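Local coordinates for protein 1H-3-hydroxy-4-oxoquinoline 2,4-dioxygenase (Pseudomonas putida, PDB 3IBT) that cleaves the heterocyclic ring of 3-hydroxy-4-oxoquinoline with molecular oxygen, needing no cofactor and releasing carbon monoxide and N-formylanthranilate, at residues G128-L133 with A187-W192; I208-S213 with Q222-F227; D33-K38 with M170-G175. One frame throughout, in Å; residues are numbered along the deposited sequence.

Interaction 1: G128-L133 with A187-W192; sequences GFWQQL and ANYRTW
The ring of Phe129 turns its edge to one face of Tyr189, while Leu133 CG lies over a face of the phenylalanine, 4.1 Å above its plane. This is a T-shaped pair: the planes stand at 66° and the two ring centroids are 5.1 Å apart. Phe129 CE2 leads, 3.6 Å from Tyr189 CE1 and set off toward the rim of the tyrosine. With CG of Phe129 anti to the backbone nitrogen (chi1 -175°), the ring is carried toward helix 175-192. Trp130 touches nearer the backbone of the tyrosine, its six-membered ring bringing CH2 to 3.5 Å from Tyr189 CB. Beyond it Arg190, in salt bridge with Glu186, passes Trp130 CZ3 obliquely, NE being 4.3 Å from that carbon. At the far end of Tyr189, OH is hydrogen-bonded to Leu122 O. Replacing Tyr189 by alanine would probably deprive the Phe129 edge of the face it meets and leave Leu122 O without this hydroxyl. The segment axes come no closer than 12.2 Å, so large aromatic side chains span the gap. The arrangement illustrates how helices 127-135 and 175-192 are joined in the helical cap inserted after strand 115-119 of an alpha/beta-hydrolase fold.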
loop_
_atom_site.group_PDB
_atom_site.type_symbol
_atom_site.label_atom_id
_atom_site.label_comp_id
_atom_site.label_asym_id
_atom_site.label_seq_id
_atom_site.Cartn_x
_atom_site.Cartn_y
_atom_site.Cartn_z
ATOM N N GLY A 128 17.754 4.257 10.639
ATOM C CA GLY A 128 17.910 4.395 9.168
ATOM C C GLY A 128 16.737 5.048 8.447
ATOM O O GLY A 128 16.909 6.022 7.725
ATOM N N PHE A 129 15.554 4.485 8.676
ATOM C CA PHE A 129 14.287 4.946 8.152
ATOM C C PHE A 129 13.990 6.431 8.427
ATOM O O PHE A 129 13.758 7.217 7.496
ATOM C CB PHE A 129 13.217 4.062 8.759
ATOM C CG PHE A 129 11.867 4.314 8.240
ATOM C CD1 PHE A 129 11.564 4.049 6.905
ATOM C CD2 PHE A 129 10.878 4.795 9.085
ATOM C CE1 PHE A 129 10.292 4.279 6.403
ATOM C CE2 PHE A 129 9.583 5.016 8.611
ATOM C CZ PHE A 129 9.288 4.739 7.268
ATOM N N TRP A 130 13.997 6.819 9.696
ATOM C CA TRP A 130 13.788 8.200 10.067
ATOM C C TRP A 130 14.687 9.150 9.315
ATOM O O TRP A 130 14.290 10.266 9.017
ATOM C CB TRP A 130 14.097 8.374 11.534
ATOM C CG TRP A 130 13.127 7.718 12.376
ATOM C CD1 TRP A 130 13.315 6.629 13.160
ATOM C CD2 TRP A 130 11.782 8.100 12.527
ATOM N NE1 TRP A 130 12.155 6.314 13.811
ATOM C CE2 TRP A 130 11.196 7.207 13.436
ATOM C CE3 TRP A 130 11.009 9.130 11.991
ATOM C CZ2 TRP A 130 9.878 7.308 13.821
ATOM C CZ3 TRP A 130 9.700 9.225 12.367
ATOM C CH2 TRP A 130 9.142 8.329 13.280
ATOM N N GLN A 131 15.913 8.722 9.047
ATOM C CA GLN A 131 16.811 9.554 8.278
ATOM C C GLN A 131 16.326 9.746 6.858
ATOM O O GLN A 131 16.269 10.859 6.361
ATOM C CB GLN A 131 18.218 8.985 8.261
ATOM C CG GLN A 131 19.268 10.020 7.842
ATOM C CD GLN A 131 20.677 9.568 8.140
ATOM O OE1 GLN A 131 20.992 8.372 8.033
ATOM N NE2 GLN A 131 21.541 10.517 8.529
ATOM N N GLN A 132 15.979 8.644 6.211
ATOM C CA GLN A 132 15.601 8.660 4.805
ATOM C C GLN A 132 14.320 9.448 4.609
ATOM O O GLN A 132 14.098 10.039 3.541
ATOM C CB GLN A 132 15.407 7.250 4.278
ATOM C CG GLN A 132 16.495 6.254 4.636
ATOM C CD GLN A 132 16.236 4.914 3.971
ATOM O OE1 GLN A 132 15.749 3.976 4.602
ATOM N NE2 GLN A 132 16.508 4.838 2.668
ATOM N N LEU A 133 13.482 9.465 5.641
ATOM C CA LEU A 133 12.326 10.323 5.611
ATOM C C LEU A 133 12.738 11.800 5.655
ATOM O O LEU A 133 12.074 12.680 5.060
ATOM C CB LEU A 133 11.366 9.967 6.724
ATOM C CG LEU A 133 10.752 8.587 6.527
ATOM C CD1 LEU A 133 9.886 8.313 7.711
ATOM C CD2 LEU A 133 9.944 8.464 5.234
ATOM N N ALA A 187 4.734 11.934 9.406
ATOM C CA ALA A 187 3.609 12.273 10.301
ATOM C C ALA A 187 2.918 11.035 10.992
ATOM O O ALA A 187 2.707 11.031 12.233
ATOM C CB ALA A 187 2.601 13.120 9.573
ATOM N N ASN A 188 2.608 9.990 10.213
ATOM C CA ASN A 188 1.865 8.848 10.736
ATOM C C ASN A 188 2.658 8.092 11.796
ATOM O O ASN A 188 2.129 7.713 12.846
ATOM C CB ASN A 188 1.471 7.902 9.613
ATOM C CG ASN A 188 0.592 8.550 8.576
ATOM O OD1 ASN A 188 -0.454 9.079 8.902
ATOM N ND2 ASN A 188 1.018 8.517 7.325
ATOM N N TYR A 189 3.932 7.880 11.538
ATOM C CA TYR A 189 4.739 7.239 12.568
ATOM C C TYR A 189 4.722 7.978 13.894
ATOM O O TYR A 189 4.630 7.343 14.944
ATOM C CB TYR A 189 6.155 7.009 12.087
ATOM C CG TYR A 189 6.221 5.784 11.227
ATOM C CD1 TYR A 189 6.005 5.870 9.872
ATOM C CD2 TYR A 189 6.459 4.534 11.786
ATOM C CE1 TYR A 189 6.054 4.761 9.092
ATOM C CE2 TYR A 189 6.514 3.425 11.003
ATOM C CZ TYR A 189 6.305 3.554 9.652
ATOM O OH TYR A 189 6.324 2.456 8.846
ATOM N N ARG A 190 4.750 9.315 13.810
ATOM C CA ARG A 190 4.778 10.232 14.956
ATOM C C ARG A 190 3.470 10.211 15.678
ATOM O O ARG A 190 3.419 10.438 16.862
ATOM C CB ARG A 190 4.997 11.659 14.480
ATOM C CG ARG A 190 6.272 11.862 13.716
ATOM C CD ARG A 190 7.340 12.676 14.497
ATOM N NE ARG A 190 8.410 13.095 13.586
ATOM C CZ ARG A 190 8.260 13.988 12.588
ATOM N NH1 ARG A 190 7.082 14.611 12.329
ATOM N NH2 ARG A 190 9.311 14.264 11.828
ATOM N N THR A 191 2.393 9.961 14.952
ATOM C CA THR A 191 1.082 9.901 15.567
ATOM C C THR A 191 0.877 8.586 16.327
ATOM O O THR A 191 0.458 8.587 17.486
ATOM C CB THR A 191 0.017 10.128 14.487
ATOM O OG1 THR A 191 0.249 11.421 13.921
ATOM C CG2 THR A 191 -1.427 10.035 15.038
ATOM N N TRP A 192 1.208 7.477 15.670
ATOM C CA TRP A 192 0.770 6.157 16.108
ATOM C C TRP A 192 1.893 5.386 16.721
ATOM O O TRP A 192 1.670 4.410 17.467
ATOM C CB TRP A 192 0.234 5.392 14.925
ATOM C CG TRP A 192 -0.959 6.056 14.299
ATOM C CD1 TRP A 192 -0.987 6.761 13.142
ATOM C CD2 TRP A 192 -2.293 6.084 14.823
ATOM N NE1 TRP A 192 -2.262 7.247 12.912
ATOM C CE2 TRP A 192 -3.080 6.841 13.926
ATOM C CE3 TRP A 192 -2.900 5.539 15.972
ATOM C CZ2 TRP A 192 -4.435 7.066 14.124
ATOM C CZ3 TRP A 192 -4.259 5.759 16.171
ATOM C CH2 TRP A 192 -5.011 6.524 15.246
#

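Interaction 2: I208-S213 with Q222-F227; sequences ICHIYS and QLQLEF. Unlike the reference sequence in segment 222-227: Glu226 (reference Asp).
His210 and Tyr212 on strand 207-212 receive the amide of Gln224 in a buried, partly polar contact between a strand of the central sheet and the helix, 218-230, that covers it. Both strand residues project toward the helix, whereas Ile211 between them points away, the alternation expected of an extended strand. Gln224 answers them with a single side chain. As modelled, Gln224 NE2 donates a hydrogen bond to His210 ND1 at 2.7 Å. The bond is bent, with an N-H...N angle of 136°: the donor sits in the imidazole plane, at the ring edge, while the acceptor is tilted from the amide plane. OE1 is placed over one face of Tyr212, off centre toward the rim, 3.1 Å from CZ. Gln224 is extended beyond CG (chi2 180°), which carries the amide across from the helix to the two rings. On the strand itself, Tyr212 CB covers a face of the His210 imidazole, 3.5 Å above its plane. His210 NE2 is hydrogen-bonded to the backbone Trp121 N. Donors at both nitrogens cannot both hold for a neutral ring, so the Gln224 amide may be turned over in the model, which would put its NH2 over Tyr212 instead. Either way, polar partners at both nitrogens are likely to limit how the imidazole can turn. Leu123, Phe234 and Pro236 also pack against Gln224. Just past the strand, Ser213 N is hydrogen-bonded to Asp120 OD1, the carboxylate that by similarity raises the basicity of the active-site histidine. The whole is a worked case of the beta-alpha-beta crossover, here strand 207-212, helix 218-230 and strand 234-238, in the C-terminal half of an alpha/beta-hydrolase sheet.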
loop_
_atom_site.group_PDB
_atom_site.type_symbol
_atom_site.label_atom_id
_atom_site.label_comp_id
_atom_site.label_asym_id
_atom_site.label_seq_id
_atom_site.Cartn_x
_atom_site.Cartn_y
_atom_site.Cartn_z
ATOM N N ILE A 208 -6.223 -9.343 9.954
ATOM C CA ILE A 208 -5.247 -8.601 9.143
ATOM C C ILE A 208 -4.121 -9.541 8.728
ATOM O O ILE A 208 -3.530 -10.234 9.576
ATOM C CB ILE A 208 -4.646 -7.396 9.908
ATOM C CG1 ILE A 208 -5.775 -6.619 10.605
ATOM C CG2 ILE A 208 -3.842 -6.495 8.951
ATOM C CD1 ILE A 208 -5.323 -5.416 11.405
ATOM N N CYS A 209 -3.832 -9.579 7.431
ATOM C CA CYS A 209 -2.783 -10.439 6.922
ATOM C C CYS A 209 -1.725 -9.554 6.321
ATOM O O CYS A 209 -2.027 -8.763 5.426
ATOM C CB CYS A 209 -3.348 -11.367 5.862
ATOM S SG CYS A 209 -2.143 -12.370 4.967
ATOM N N HIS A 210 -0.503 -9.667 6.841
ATOM C CA HIS A 210 0.669 -8.951 6.330
ATOM C C HIS A 210 1.548 -9.844 5.469
ATOM O O HIS A 210 2.221 -10.754 5.994
ATOM C CB HIS A 210 1.528 -8.407 7.487
ATOM C CG HIS A 210 2.624 -7.485 7.031
ATOM N ND1 HIS A 210 3.873 -7.464 7.609
ATOM C CD2 HIS A 210 2.657 -6.563 6.028
ATOM C CE1 HIS A 210 4.624 -6.553 7.005
ATOM N NE2 HIS A 210 3.911 -5.994 6.036
ATOM N N ILE A 211 1.543 -9.571 4.165
ATOM C CA ILE A 211 2.446 -10.205 3.188
ATOM C C ILE A 211 3.683 -9.336 3.006
ATOM O O ILE A 211 3.584 -8.134 2.938
ATOM C CB ILE A 211 1.753 -10.364 1.824
ATOM C CG1 ILE A 211 0.521 -11.275 1.944
ATOM C CG2 ILE A 211 2.684 -10.983 0.821
ATOM C CD1 ILE A 211 -0.487 -11.105 0.790
ATOM N N TYR A 212 4.862 -9.906 2.938
ATOM C CA TYR A 212 6.058 -9.071 3.007
ATOM C C TYR A 212 7.320 -9.882 2.797
ATOM O O TYR A 212 7.412 -11.069 3.235
ATOM C CB TYR A 212 6.126 -8.417 4.371
ATOM C CG TYR A 212 6.646 -9.368 5.417
ATOM C CD1 TYR A 212 7.991 -9.398 5.743
ATOM C CD2 TYR A 212 5.802 -10.270 6.051
ATOM C CE1 TYR A 212 8.488 -10.304 6.690
ATOM C CE2 TYR A 212 6.292 -11.164 7.020
ATOM C CZ TYR A 212 7.641 -11.180 7.320
ATOM O OH TYR A 212 8.158 -12.054 8.241
ATOM N N SER A 213 8.293 -9.263 2.130
ATOM C CA SER A 213 9.620 -9.873 1.970
ATOM C C SER A 213 10.706 -9.094 2.713
ATOM O O SER A 213 11.661 -9.650 3.243
ATOM C CB SER A 213 9.967 -9.954 0.499
ATOM O OG SER A 213 8.885 -10.519 -0.235
ATOM N N GLN A 222 10.985 -12.727 13.050
ATOM C CA GLN A 222 10.670 -13.264 14.360
ATOM C C GLN A 222 9.694 -12.368 15.152
ATOM O O GLN A 222 8.810 -12.854 15.877
ATOM C CB GLN A 222 11.965 -13.410 15.127
ATOM C CG GLN A 222 11.890 -14.271 16.335
ATOM C CD GLN A 222 11.171 -15.566 16.093
ATOM O OE1 GLN A 222 10.175 -15.832 16.741
ATOM N NE2 GLN A 222 11.676 -16.393 15.179
ATOM N N LEU A 223 9.868 -11.064 15.038
ATOM C CA LEU A 223 8.963 -10.127 15.683
ATOM C C LEU A 223 7.511 -10.377 15.259
ATOM O O LEU A 223 6.602 -10.172 16.050
ATOM C CB LEU A 223 9.338 -8.688 15.317
ATOM C CG LEU A 223 8.394 -7.602 15.839
ATOM C CD1 LEU A 223 8.885 -7.100 17.195
ATOM C CD2 LEU A 223 8.117 -6.417 14.845
ATOM N N GLN A 224 7.275 -10.812 14.027
ATOM C CA GLN A 224 5.880 -10.918 13.622
ATOM C C GLN A 224 5.335 -12.233 14.110
ATOM O O GLN A 224 4.208 -12.304 14.622
ATOM C CB GLN A 224 5.655 -10.721 12.122
ATOM C CG GLN A 224 5.930 -9.287 11.668
ATOM C CD GLN A 224 5.700 -9.104 10.157
ATOM O OE1 GLN A 224 6.641 -9.120 9.372
ATOM N NE2 GLN A 224 4.430 -8.962 9.751
ATOM N N LEU A 225 6.138 -13.268 13.964
ATOM C CA LEU A 225 5.741 -14.583 14.437
ATOM C C LEU A 225 5.292 -14.473 15.857
ATOM O O LEU A 225 4.291 -15.081 16.253
ATOM C CB LEU A 225 6.887 -15.548 14.307
ATOM C CG LEU A 225 6.764 -16.488 13.103
ATOM C CD1 LEU A 225 5.993 -15.886 11.870
ATOM C CD2 LEU A 225 8.172 -16.901 12.727
ATOM N N GLU A 226 5.987 -13.593 16.576
ATOM C CA GLU A 226 5.711 -13.334 17.989
ATOM C C GLU A 226 4.524 -12.437 18.264
ATOM O O GLU A 226 3.743 -12.733 19.151
ATOM C CB GLU A 226 6.955 -12.827 18.711
ATOM C CG GLU A 226 7.964 -13.934 19.024
ATOM C CD GLU A 226 9.234 -13.326 19.547
ATOM O OE1 GLU A 226 9.409 -12.106 19.312
ATOM O OE2 GLU A 226 10.048 -14.027 20.224
ATOM N N PHE A 227 4.362 -11.360 17.495
ATOM C CA PHE A 227 3.172 -10.562 17.640
ATOM C C PHE A 227 1.955 -11.412 17.435
ATOM O O PHE A 227 0.991 -11.357 18.212
ATOM C CB PHE A 227 3.139 -9.460 16.639
ATOM C CG PHE A 227 2.111 -8.439 16.955
ATOM C CD1 PHE A 227 0.981 -8.280 16.129
ATOM C CD2 PHE A 227 2.234 -7.650 18.105
ATOM C CE1 PHE A 227 0.005 -7.328 16.445
ATOM C CE2 PHE A 227 1.260 -6.681 18.438
ATOM C CZ PHE A 227 0.153 -6.525 17.610
#

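Interaction 3: D33-K38 with M170-G175; sequences DHRLFK and MPWFHG
Arg35 meets Trp172 at the protein surface, and behind this pair Phe173 and Asp33 are partly buried by the opposite segments. Arg35 comes to the indole with NH2, which lies 4.0 Å from Trp172 CE3; the indole carbon sits at the guanidinium edge. The two planes are almost perpendicular, 81° apart, so nothing here resembles a parallel stack. A bend at chi3 (-65°) leaves NE of the arginine within reach of Asp33, and it forms a salt bridge to Asp33 OD2 at 2.9 Å. That bond uses the anti lone pair of OD2 and is not straight, its N-H...O angle being 138°. A second carboxylate, Glu169 at the end of helix 160-169, takes NH1 in another salt bridge, so two carboxylates hold the guanidinium. Phe173 has nearly as much surface buried as Arg35 yet keeps a looser distance: Phe173 CZ is 4.7 Å from Asp33 CB. Trp172 CE3 lies over the centre of the Phe173 ring, 3.9 Å above the plane, and so links the arginine to the phenylalanine, which in turn meets His58 edge to face. The contact joins the loop after strand 23-27, which carries the probable substrate-binding residues Trp30, Cys31 and Gln32, to the turn between two cap helices: the core-to-cap junction of an alpha/beta-hydrolase fold.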
loop_
_atom_site.group_PDB
_atom_site.type_symbol
_atom_site.label_atom_id
_atom_site.label_comp_id
_atom_site.label_asym_id
_atom_site.label_seq_id
_atom_site.Cartn_x
_atom_site.Cartn_y
_atom_site.Cartn_z
ATOM N N ASP A 33 1.790 3.414 -8.740
ATOM C CA ASP A 33 0.687 3.333 -9.617
ATOM C C ASP A 33 -0.117 2.041 -9.587
ATOM O O ASP A 33 0.236 1.114 -8.864
ATOM C CB ASP A 33 1.161 3.590 -11.010
ATOM C CG ASP A 33 0.117 4.230 -11.764
ATOM O OD1 ASP A 33 -0.832 4.621 -11.038
ATOM O OD2 ASP A 33 0.192 4.349 -13.015
ATOM N N HIS A 34 -1.195 1.990 -10.373
ATOM C CA HIS A 34 -1.893 0.745 -10.612
ATOM C C HIS A 34 -0.932 -0.232 -11.328
ATOM O O HIS A 34 -1.093 -1.464 -11.253
ATOM C CB HIS A 34 -3.164 1.000 -11.426
ATOM C CG HIS A 34 -2.908 1.360 -12.857
ATOM N ND1 HIS A 34 -2.051 2.371 -13.231
ATOM C CD2 HIS A 34 -3.395 0.844 -14.009
ATOM C CE1 HIS A 34 -2.018 2.467 -14.548
ATOM N NE2 HIS A 34 -2.825 1.548 -15.045
ATOM N N ARG A 35 0.090 0.314 -11.987
ATOM C CA ARG A 35 1.138 -0.508 -12.610
ATOM C C ARG A 35 1.958 -1.307 -11.559
ATOM O O ARG A 35 2.679 -2.243 -11.865
ATOM C CB ARG A 35 2.027 0.369 -13.509
ATOM C CG ARG A 35 1.243 1.077 -14.610
ATOM C CD ARG A 35 2.037 2.182 -15.359
ATOM N NE ARG A 35 2.403 3.314 -14.492
ATOM C CZ ARG A 35 3.369 4.209 -14.740
ATOM N NH1 ARG A 35 4.106 4.104 -15.834
ATOM N NH2 ARG A 35 3.617 5.199 -13.880
ATOM N N LEU A 36 1.864 -0.943 -10.298
ATOM C CA LEU A 36 2.479 -1.800 -9.300
ATOM C C LEU A 36 1.806 -3.175 -9.378
ATOM O O LEU A 36 2.413 -4.194 -9.064
ATOM C CB LEU A 36 2.357 -1.207 -7.898
ATOM C CG LEU A 36 3.050 -1.981 -6.747
ATOM C CD1 LEU A 36 4.569 -2.123 -6.968
ATOM C CD2 LEU A 36 2.798 -1.358 -5.386
ATOM N N PHE A 37 0.557 -3.208 -9.814
ATOM C CA PHE A 37 -0.201 -4.424 -9.726
ATOM C C PHE A 37 -0.244 -5.164 -11.040
ATOM O O PHE A 37 -1.044 -6.063 -11.207
ATOM C CB PHE A 37 -1.623 -4.162 -9.202
ATOM C CG PHE A 37 -1.656 -3.576 -7.810
ATOM C CD1 PHE A 37 -1.992 -2.225 -7.614
ATOM C CD2 PHE A 37 -1.328 -4.353 -6.700
ATOM C CE1 PHE A 37 -2.021 -1.652 -6.339
ATOM C CE2 PHE A 37 -1.328 -3.787 -5.406
ATOM C CZ PHE A 37 -1.685 -2.434 -5.229
ATOM N N LYS A 38 0.652 -4.818 -11.951
ATOM C CA LYS A 38 0.459 -5.216 -13.322
ATOM C C LYS A 38 0.506 -6.716 -13.448
ATOM O O LYS A 38 -0.225 -7.282 -14.294
ATOM C CB LYS A 38 1.465 -4.550 -14.272
ATOM C CG LYS A 38 2.910 -5.006 -14.112
ATOM C CD LYS A 38 3.760 -4.358 -15.198
ATOM C CE LYS A 38 5.040 -5.168 -15.425
ATOM N NZ LYS A 38 6.290 -4.362 -15.677
HETATM N N MSE A 170 8.183 5.221 -10.372
HETATM C CA MSE A 170 8.256 6.010 -9.158
HETATM C C MSE A 170 9.065 7.296 -9.336
HETATM O O MSE A 170 8.647 8.354 -8.856
HETATM C CB MSE A 170 8.833 5.176 -8.023
HETATM C CG MSE A 170 8.027 3.973 -7.685
HETATM SE SE MSE A 170 8.482 3.348 -5.833
HETATM C CE MSE A 170 10.191 2.406 -6.245
ATOM N N PRO A 171 10.217 7.219 -10.030
ATOM C CA PRO A 171 11.000 8.433 -9.986
ATOM C C PRO A 171 10.416 9.456 -10.980
ATOM O O PRO A 171 10.783 10.619 -10.968
ATOM C CB PRO A 171 12.412 7.951 -10.375
ATOM C CG PRO A 171 12.310 6.446 -10.596
ATOM C CD PRO A 171 10.868 6.184 -10.856
ATOM N N TRP A 172 9.478 8.989 -11.799
ATOM C CA TRP A 172 8.772 9.789 -12.794
ATOM C C TRP A 172 7.864 10.848 -12.158
ATOM O O TRP A 172 7.709 11.946 -12.715
ATOM C CB TRP A 172 7.970 8.854 -13.708
ATOM C CG TRP A 172 6.988 9.519 -14.584
ATOM C CD1 TRP A 172 7.256 10.199 -15.725
ATOM C CD2 TRP A 172 5.561 9.562 -14.408
ATOM N NE1 TRP A 172 6.092 10.682 -16.274
ATOM C CE2 TRP A 172 5.033 10.310 -15.488
ATOM C CE3 TRP A 172 4.680 9.054 -13.439
ATOM C CZ2 TRP A 172 3.651 10.566 -15.638
ATOM C CZ3 TRP A 172 3.301 9.302 -13.584
ATOM C CH2 TRP A 172 2.805 10.058 -14.683
ATOM N N PHE A 173 7.278 10.525 -10.997
ATOM C CA PHE A 173 6.439 11.482 -10.244
ATOM C C PHE A 173 7.258 12.698 -9.772
ATOM O O PHE A 173 8.497 12.633 -9.703
ATOM C CB PHE A 173 5.775 10.825 -9.031
ATOM C CG PHE A 173 4.726 9.784 -9.366
ATOM C CD1 PHE A 173 5.045 8.436 -9.367
ATOM C CD2 PHE A 173 3.411 10.155 -9.621
ATOM C CE1 PHE A 173 4.076 7.482 -9.652
ATOM C CE2 PHE A 173 2.444 9.215 -9.906
ATOM C CZ PHE A 173 2.770 7.883 -9.921
ATOM N N HIS A 174 6.579 13.797 -9.439
ATOM C CA HIS A 174 7.283 15.027 -9.103
ATOM C C HIS A 174 7.908 15.023 -7.713
ATOM O O HIS A 174 7.393 14.396 -6.784
ATOM C CB HIS A 174 6.366 16.244 -9.245
ATOM C CG HIS A 174 5.743 16.375 -10.597
ATOM N ND1 HIS A 174 4.519 16.981 -10.796
ATOM C CD2 HIS A 174 6.165 15.971 -11.818
ATOM C CE1 HIS A 174 4.217 16.957 -12.079
ATOM N NE2 HIS A 174 5.199 16.348 -12.721
ATOM N N GLY A 175 9.008 15.768 -7.582
ATOM C CA GLY A 175 9.647 16.012 -6.284
ATOM C C GLY A 175 8.682 16.455 -5.198
ATOM O O GLY A 175 8.792 16.017 -4.048
#

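The three contacts have different roles: interaction 1 joins two cap helices, interaction 2 lies wholly in the core, and interaction 3 bridges core and cap. Interactions 1 and 3 alternate along the chain, their centres about 22 Å apart; segment 170-175 leads into the helix that ends with 187-192. Interaction 2 lies across the chain's centre from interaction 3, about 26 Å between centres. None touches another, the nearest atoms of interactions 1 and 2 being about 9 Å apart. They lie at varying distance from residues assigned by similarity to catalysis or substrate binding: the Tyr212 side chain is nearest, about 4 Å from that of Asp120, with Phe129 about 6 Å from Trp153 and Arg35 about 8 Å from Gln32.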